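Local structure of Aln2 (Streptomyces sp. CM020, 6P7L) at residues L36-E39 and V40-Y44; R46-H49 and R50-G53. The protein is a noncanonical SnoaL-like protein of the NTF2-like superfamily, probably with a role in biosynthesis of the polyketide antibiotic alnumycin. All coordinates share one frame; numbering follows the deposited sequence.

Contact 1. Residues L36-E39 and V40-Y44; sequences LYVE and VTQFY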
ATOM      1  N   LEU A  36      -6.139  -5.145  16.826  1.00 12.51           N
ATOM      2  CA  LEU A  36      -4.925  -5.859  16.438  1.00 15.95           C
ATOM      3  C   LEU A  36      -4.447  -5.414  15.071  1.00 17.29           C
ATOM      4  O   LEU A  36      -3.251  -5.175  14.864  1.00 12.28           O
ATOM      5  CB  LEU A  36      -5.142  -7.381  16.435  1.00 15.37           C
ATOM      6  CG  LEU A  36      -3.895  -8.148  15.984  1.00 17.08           C
ATOM      7  CD1 LEU A  36      -2.799  -7.880  17.031  1.00 16.36           C
ATOM      8  CD2 LEU A  36      -4.146  -9.607  15.856  1.00 20.77           C
ATOM      9  N   TYR A  37      -5.373  -5.302  14.110  1.00 15.42           N
ATOM     10  CA  TYR A  37      -4.985  -4.870  12.768  1.00 15.75           C
ATOM     11  C   TYR A  37      -4.302  -3.501  12.795  1.00 12.53           C
ATOM     12  O   TYR A  37      -3.214  -3.311  12.214  1.00 12.47           O
ATOM     13  CB  TYR A  37      -6.206  -4.842  11.863  1.00 13.90           C
ATOM     14  CG  TYR A  37      -5.835  -4.550  10.461  1.00 16.16           C
ATOM     15  CD1 TYR A  37      -5.402  -5.578   9.621  1.00 17.04           C
ATOM     16  CD2 TYR A  37      -5.853  -3.259   9.970  1.00 16.37           C
ATOM     17  CE1 TYR A  37      -5.044  -5.325   8.331  1.00 20.58           C
ATOM     18  CE2 TYR A  37      -5.473  -2.995   8.658  1.00 17.83           C
ATOM     19  CZ  TYR A  37      -5.078  -4.047   7.858  1.00 17.38           C
ATOM     20  OH  TYR A  37      -4.678  -3.835   6.552  1.00 23.11           O
ATOM     21  N   VAL A  38      -4.911  -2.545  13.496  1.00 12.53           N
ATOM     22  CA  VAL A  38      -4.316  -1.222  13.598  1.00 14.62           C
ATOM     23  C   VAL A  38      -2.946  -1.317  14.259  1.00 19.09           C
ATOM     24  O   VAL A  38      -1.985  -0.686  13.808  1.00 15.99           O
ATOM     25  CB  VAL A  38      -5.257  -0.278  14.357  1.00 15.18           C
ATOM     26  CG1 VAL A  38      -4.581   1.038  14.716  1.00 18.52           C
ATOM     27  CG2 VAL A  38      -6.506  -0.000  13.515  1.00 19.84           C
ATOM     28  N   GLU A  39      -2.837  -2.115  15.327  1.00 12.54           N
ATOM     29  CA  GLU A  39      -1.572  -2.268  16.042  1.00 10.78           C
ATOM     30  C   GLU A  39      -0.476  -2.804  15.124  1.00 15.05           C
ATOM     31  O   GLU A  39       0.682  -2.354  15.190  1.00 13.48           O
ATOM     32  CB  GLU A  39      -1.762  -3.199  17.226  1.00 11.66           C
ATOM     33  CG  GLU A  39      -0.564  -3.226  18.146  1.00 16.89           C
ATOM     34  CD  GLU A  39      -0.735  -4.133  19.325  1.00 25.83           C
ATOM     35  OE1 GLU A  39      -1.678  -4.977  19.342  1.00 22.68           O
ATOM     36  OE2 GLU A  39       0.087  -3.975  20.256  1.00 24.95           O
ATOM     37  N   VAL A  40      -0.828  -3.778  14.276  1.00 14.93           N
ATOM     38  CA  VAL A  40       0.110  -4.347  13.315  1.00 10.87           C
ATOM     39  C   VAL A  40       0.543  -3.304  12.287  1.00 14.53           C
ATOM     40  O   VAL A  40       1.735  -3.184  11.977  1.00 14.09           O
ATOM     41  CB  VAL A  40      -0.508  -5.592  12.644  1.00 11.23           C
ATOM     42  CG1 VAL A  40       0.331  -6.061  11.454  1.00 14.35           C
ATOM     43  CG2 VAL A  40      -0.662  -6.726  13.645  1.00 14.38           C
ATOM     44  N   THR A  41      -0.397  -2.519  11.751  1.00 11.34           N
ATOM     45  CA  THR A  41       0.014  -1.522  10.759  1.00 13.60           C
ATOM     46  C   THR A  41       0.989  -0.524  11.361  1.00  9.98           C
ATOM     47  O   THR A  41       1.913  -0.052  10.680  1.00 13.68           O
ATOM     48  CB  THR A  41      -1.160  -0.741  10.160  1.00 13.91           C
ATOM     49  OG1 THR A  41      -1.718   0.192  11.109  1.00 17.74           O
ATOM     50  CG2 THR A  41      -2.252  -1.670   9.617  1.00 15.94           C
ATOM     51  N   GLN A  42       0.780  -0.169  12.622  1.00 12.46           N
ATOM     52  CA  GLN A  42       1.630   0.834  13.269  1.00 12.98           C
ATOM     53  C   GLN A  42       2.992   0.242  13.605  1.00 16.17           C
ATOM     54  O   GLN A  42       4.015   0.926  13.505  1.00 13.74           O
ATOM     55  CB  GLN A  42       0.944   1.391  14.522  1.00 15.62           C
ATOM     56  CG  GLN A  42      -0.370   2.099  14.201  1.00 20.65           C
ATOM     57  CD  GLN A  42      -0.169   3.186  13.168  1.00 16.61           C
ATOM     58  OE1 GLN A  42       0.406   4.240  13.457  1.00 16.53           O
ATOM     59  NE2 GLN A  42      -0.533   2.875  11.921  1.00 15.85           N
ATOM     60  N   PHE A  43       3.022  -1.024  14.037  1.00 14.89           N
ATOM     61  CA  PHE A  43       4.297  -1.695  14.265  1.00 13.26           C
ATOM     62  C   PHE A  43       5.162  -1.678  13.007  1.00 15.14           C
ATOM     63  O   PHE A  43       6.340  -1.317  13.047  1.00 13.48           O
ATOM     64  CB  PHE A  43       4.051  -3.133  14.708  1.00 12.68           C
ATOM     65  CG  PHE A  43       5.318  -3.945  14.840  1.00 12.87           C
ATOM     66  CD1 PHE A  43       6.119  -3.855  15.961  1.00 21.96           C
ATOM     67  CD2 PHE A  43       5.688  -4.812  13.817  1.00 12.86           C
ATOM     68  CE1 PHE A  43       7.264  -4.621  16.062  1.00 23.70           C
ATOM     69  CE2 PHE A  43       6.829  -5.547  13.903  1.00 16.44           C
ATOM     70  CZ  PHE A  43       7.623  -5.451  15.030  1.00 20.20           C
ATOM     71  N   TYR A  44       4.586  -2.057  11.881  1.00 11.29           N
ATOM     72  CA  TYR A  44       5.373  -2.174  10.658  1.00 11.75           C
ATOM     73  C   TYR A  44       5.781  -0.804  10.107  1.00 11.81           C
ATOM     74  O   TYR A  44       6.904  -0.642   9.600  1.00 13.03           O
ATOM     75  CB  TYR A  44       4.566  -2.935   9.619  1.00 10.53           C
ATOM     76  CG  TYR A  44       4.543  -4.424   9.759  1.00 11.66           C
ATOM     77  CD1 TYR A  44       5.709  -5.145   9.977  1.00 14.36           C
ATOM     78  CD2 TYR A  44       3.351  -5.123   9.709  1.00 17.90           C
ATOM     79  CE1 TYR A  44       5.678  -6.521  10.106  1.00 17.56           C
ATOM     80  CE2 TYR A  44       3.329  -6.475   9.797  1.00 12.50           C
ATOM     81  CZ  TYR A  44       4.464  -7.186  10.007  1.00 11.50           C
ATOM     82  OH  TYR A  44       4.455  -8.548  10.132  1.00 13.05           O
TER

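Contact 2. Residues R46-H49 and R50-G53; sequences RQMH and RMDG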
ATOM      1  N   ARG A  46       6.437   1.872  11.856  1.00 13.42           N
ATOM      2  CA  ARG A  46       7.562   2.335  12.668  1.00 15.85           C
ATOM      3  C   ARG A  46       8.793   1.474  12.419  1.00 13.92           C
ATOM      4  O   ARG A  46       9.924   1.986  12.349  1.00 15.26           O
ATOM      5  CB  ARG A  46       7.154   2.332  14.137  1.00 15.18           C
ATOM      6  CG  ARG A  46       6.031   3.414  14.425  1.00 16.74           C
ATOM      7  CD  ARG A  46       5.718   3.675  15.850  1.00 35.33           C
ATOM      8  NE  ARG A  46       5.199   5.046  15.990  1.00 55.93           N
ATOM      9  CZ  ARG A  46       3.921   5.385  15.842  1.00 56.95           C
ATOM     10  NH1 ARG A  46       3.010   4.461  15.568  1.00 58.34           N
ATOM     11  NH2 ARG A  46       3.542   6.647  15.985  1.00 38.63           N
ATOM     12  N   GLN A  47       8.606   0.168  12.255  1.00 12.83           N
ATOM     13  CA  GLN A  47       9.762  -0.697  12.035  1.00 17.35           C
ATOM     14  C   GLN A  47      10.486  -0.331  10.739  1.00 16.31           C
ATOM     15  O   GLN A  47      11.729  -0.287  10.696  1.00 13.90           O
ATOM     16  CB  GLN A  47       9.324  -2.153  11.992  1.00 17.91           C
ATOM     17  CG  GLN A  47      10.476  -3.169  12.025  1.00 12.38           C
ATOM     18  CD  GLN A  47       9.988  -4.578  11.820  1.00 14.78           C
ATOM     19  OE1 GLN A  47       9.344  -4.874  10.794  1.00 14.77           O
ATOM     20  NE2 GLN A  47      10.249  -5.453  12.792  1.00 13.99           N
ATOM     21  N   MET A  48       9.726  -0.105   9.659  1.00 13.51           N
ATOM     22  CA  MET A  48      10.361   0.191   8.375  1.00 11.69           C
ATOM     23  C   MET A  48      10.878   1.634   8.354  1.00 15.57           C
ATOM     24  O   MET A  48      11.914   1.914   7.726  1.00 13.16           O
ATOM     25  CB  MET A  48       9.409  -0.038   7.196  1.00 13.45           C
ATOM     26  CG  MET A  48       9.119  -1.492   6.857  1.00 21.45           C
ATOM     27  SD  MET A  48      10.627  -2.468   6.557  1.00 26.64           S
ATOM     28  CE  MET A  48      10.728  -3.145   8.145  1.00 12.08           C
ATOM     29  N   HIS A  49      10.198   2.563   9.042  1.00 13.56           N
ATOM     30  CA  HIS A  49      10.758   3.914   9.121  1.00 11.29           C
ATOM     31  C   HIS A  49      12.156   3.869   9.713  1.00 13.75           C
ATOM     32  O   HIS A  49      13.069   4.549   9.221  1.00 16.33           O
ATOM     33  CB  HIS A  49       9.895   4.862   9.947  1.00 12.79           C
ATOM     34  CG  HIS A  49       8.611   5.270   9.276  1.00 15.76           C
ATOM     35  ND1 HIS A  49       7.768   6.223   9.810  1.00 15.65           N
ATOM     36  CD2 HIS A  49       8.026   4.850   8.134  1.00 12.58           C
ATOM     37  CE1 HIS A  49       6.725   6.386   9.014  1.00 19.14           C
ATOM     38  NE2 HIS A  49       6.843   5.543   7.999  1.00 15.62           N
ATOM     39  N   ARG A  50      12.344   3.048  10.748  1.00 13.44           N
ATOM     40  CA  ARG A  50      13.647   2.966  11.396  1.00 13.17           C
ATOM     41  C   ARG A  50      14.662   2.352  10.449  1.00 16.18           C
ATOM     42  O   ARG A  50      15.781   2.862  10.299  1.00 20.03           O
ATOM     43  CB  ARG A  50      13.560   2.146  12.681  1.00 16.79           C
ATOM     44  CG  ARG A  50      12.688   2.729  13.786  1.00 17.18           C
ATOM     45  CD  ARG A  50      12.721   1.860  15.018  1.00 20.57           C
ATOM     46  NE  ARG A  50      11.793   2.303  16.062  1.00 27.33           N
ATOM     47  CZ  ARG A  50      11.727   1.781  17.286  1.00 81.14           C
ATOM     48  NH1 ARG A  50      12.555   0.811  17.645  1.00111.36           N
ATOM     49  NH2 ARG A  50      10.825   2.226  18.149  1.00101.33           N
ATOM     50  N   MET A  51      14.290   1.253   9.792  1.00 15.00           N
ATOM     51  CA  MET A  51      15.255   0.598   8.924  1.00 18.69           C
ATOM     52  C   MET A  51      15.635   1.489   7.758  1.00 13.24           C
ATOM     53  O   MET A  51      16.824   1.660   7.447  1.00 16.68           O
ATOM     54  CB  MET A  51      14.731  -0.708   8.388  1.00 16.65           C
ATOM     55  CG  MET A  51      15.950  -1.470   7.862  1.00 31.97           C
ATOM     56  SD  MET A  51      15.671  -3.182   7.677  1.00 36.84           S
ATOM     57  CE  MET A  51      14.332  -3.094   6.516  1.00 23.20           C
ATOM     58  N   ASP A  52      14.637   2.073   7.095  1.00 13.99           N
ATOM     59  CA  ASP A  52      14.915   2.922   5.936  1.00 14.43           C
ATOM     60  C   ASP A  52      15.638   4.206   6.326  1.00 17.36           C
ATOM     61  O   ASP A  52      16.292   4.826   5.477  1.00 19.47           O
ATOM     62  CB  ASP A  52      13.619   3.270   5.205  1.00 14.71           C
ATOM     63  CG  ASP A  52      12.977   2.057   4.536  1.00 17.63           C
ATOM     64  OD1 ASP A  52      13.714   1.144   4.104  1.00 15.50           O
ATOM     65  OD2 ASP A  52      11.737   2.020   4.424  1.00 13.82           O
ATOM     66  N   GLY A  53      15.499   4.637   7.572  1.00 17.34           N
ATOM     67  CA  GLY A  53      16.164   5.812   8.065  1.00 20.01           C
ATOM     68  C   GLY A  53      17.529   5.562   8.658  1.00 23.52           C
ATOM     69  O   GLY A  53      18.115   6.478   9.253  1.00 21.95           O
TER

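Contact 1. Residues L36-E39 and V40-Y44
T41 meets Y37 and V38 one turn back along the helix, and its two branches do different work. The hydroxyl T41 OG1 donates to V38 O at 2.9 Å. This is the usual bond of a helical threonine to a carbonyl of the preceding turn. With chi1 at 72°, OG1 sits between the backbone N and the carbonyl carbon and can reach back to that oxygen. V38 O also accepts from Q42 N at 3.1 Å, so two donors grip one carbonyl. OG1 approaches it well off the C=O direction.

The methyl of T41 turns to Y37 instead. T41 CG2 lies 3.6 Å from Y37 CE2, and the two side chains are nearly perpendicular. T41 OG1 accepts a further bond from Q42 NE2 at 3.0 Å, almost straight at the hydrogen (170°). The oxygen lies in the Q42 amide plane. Q42 can place its amide there because its chain bends at chi2 (-55°). T41 OG1 thus accepts from a side-chain amide and donates to a backbone carbonyl.

On another side of the helix, L36 CD1 touches V40 CG2 at 4.2 Å. Backbone bonds from V40 N to L36 O, T41 N to Y37 O and F43 N to E39 O continue the regular i to i+4 bonding of the helix.

The Q42 amide also bonds backbone atoms of V108 and M106 of the second subunit. T41 packs on Y37 of that subunit, while Y37 packs on T41 of the third. Within the chain, L36 and V40 face strand 98-110, E39 forms a salt bridge with R147 on strand 133-148, and V40 also meets L152 on strand 151-161.

Contact 2. Residues R46-H49 and R50-G53
M48 lies beside M51, the two side chains pointing the same way. M48 SD touches M51 CE at 3.8 Å, and the two CE methyls are 4.0 Å apart. M48 reaches this position by bending at both chi2 and chi3, whereas M51 bends only at chi3. The result is a small apolar patch on one side of the last helical turns.

R50 runs back along the helix toward R46. Its chain is extended from CG to NE, and R50 CG passes 3.2 Å from R46 O. That carbonyl accepts R50 N in the regular helical pattern.

D52 N donates to M48 O at 2.8 Å, with a nearly straight bond (170°). G53 N bonds H49 O at 2.9 Å, more bent at 134°. G53 is where the chain leaves helical geometry.

D52 OD1 bonds H101 of strand 98-110, and OD2 bonds Y121 of the second subunit. H49 NE2 bonds M105 O of the same neighbour, and its ring meets F140 of that subunit edge-to-face. These last turns of helix 34-52 lie against the mixed sheet of the NTF2-like fold. M48 and M51 both pack on F59 of helix 56-60 and on H101, while R50 NH1 bonds G58 O.

How the contacts relate
Contacts 1 and 2 follow each other along helix 34-52, with centres about 14 Å apart. A weak hydrogen bond from R46 NH1 to Q42 OE1 links the two. Both meet strand 98-110 of their own chain and the same strand of the second subunit, so at both contacts the helix touches its own sheet and that subunit. Polar side chains that reach the second subunit are Q42 in contact 1 and R46, H49 and D52 in contact 2. R46 pairs with E109 of that subunit. Glycerol lies about 4 Å from the M51 side chain in contact 2. It probably came from crystallisation, though it may mark a pocket.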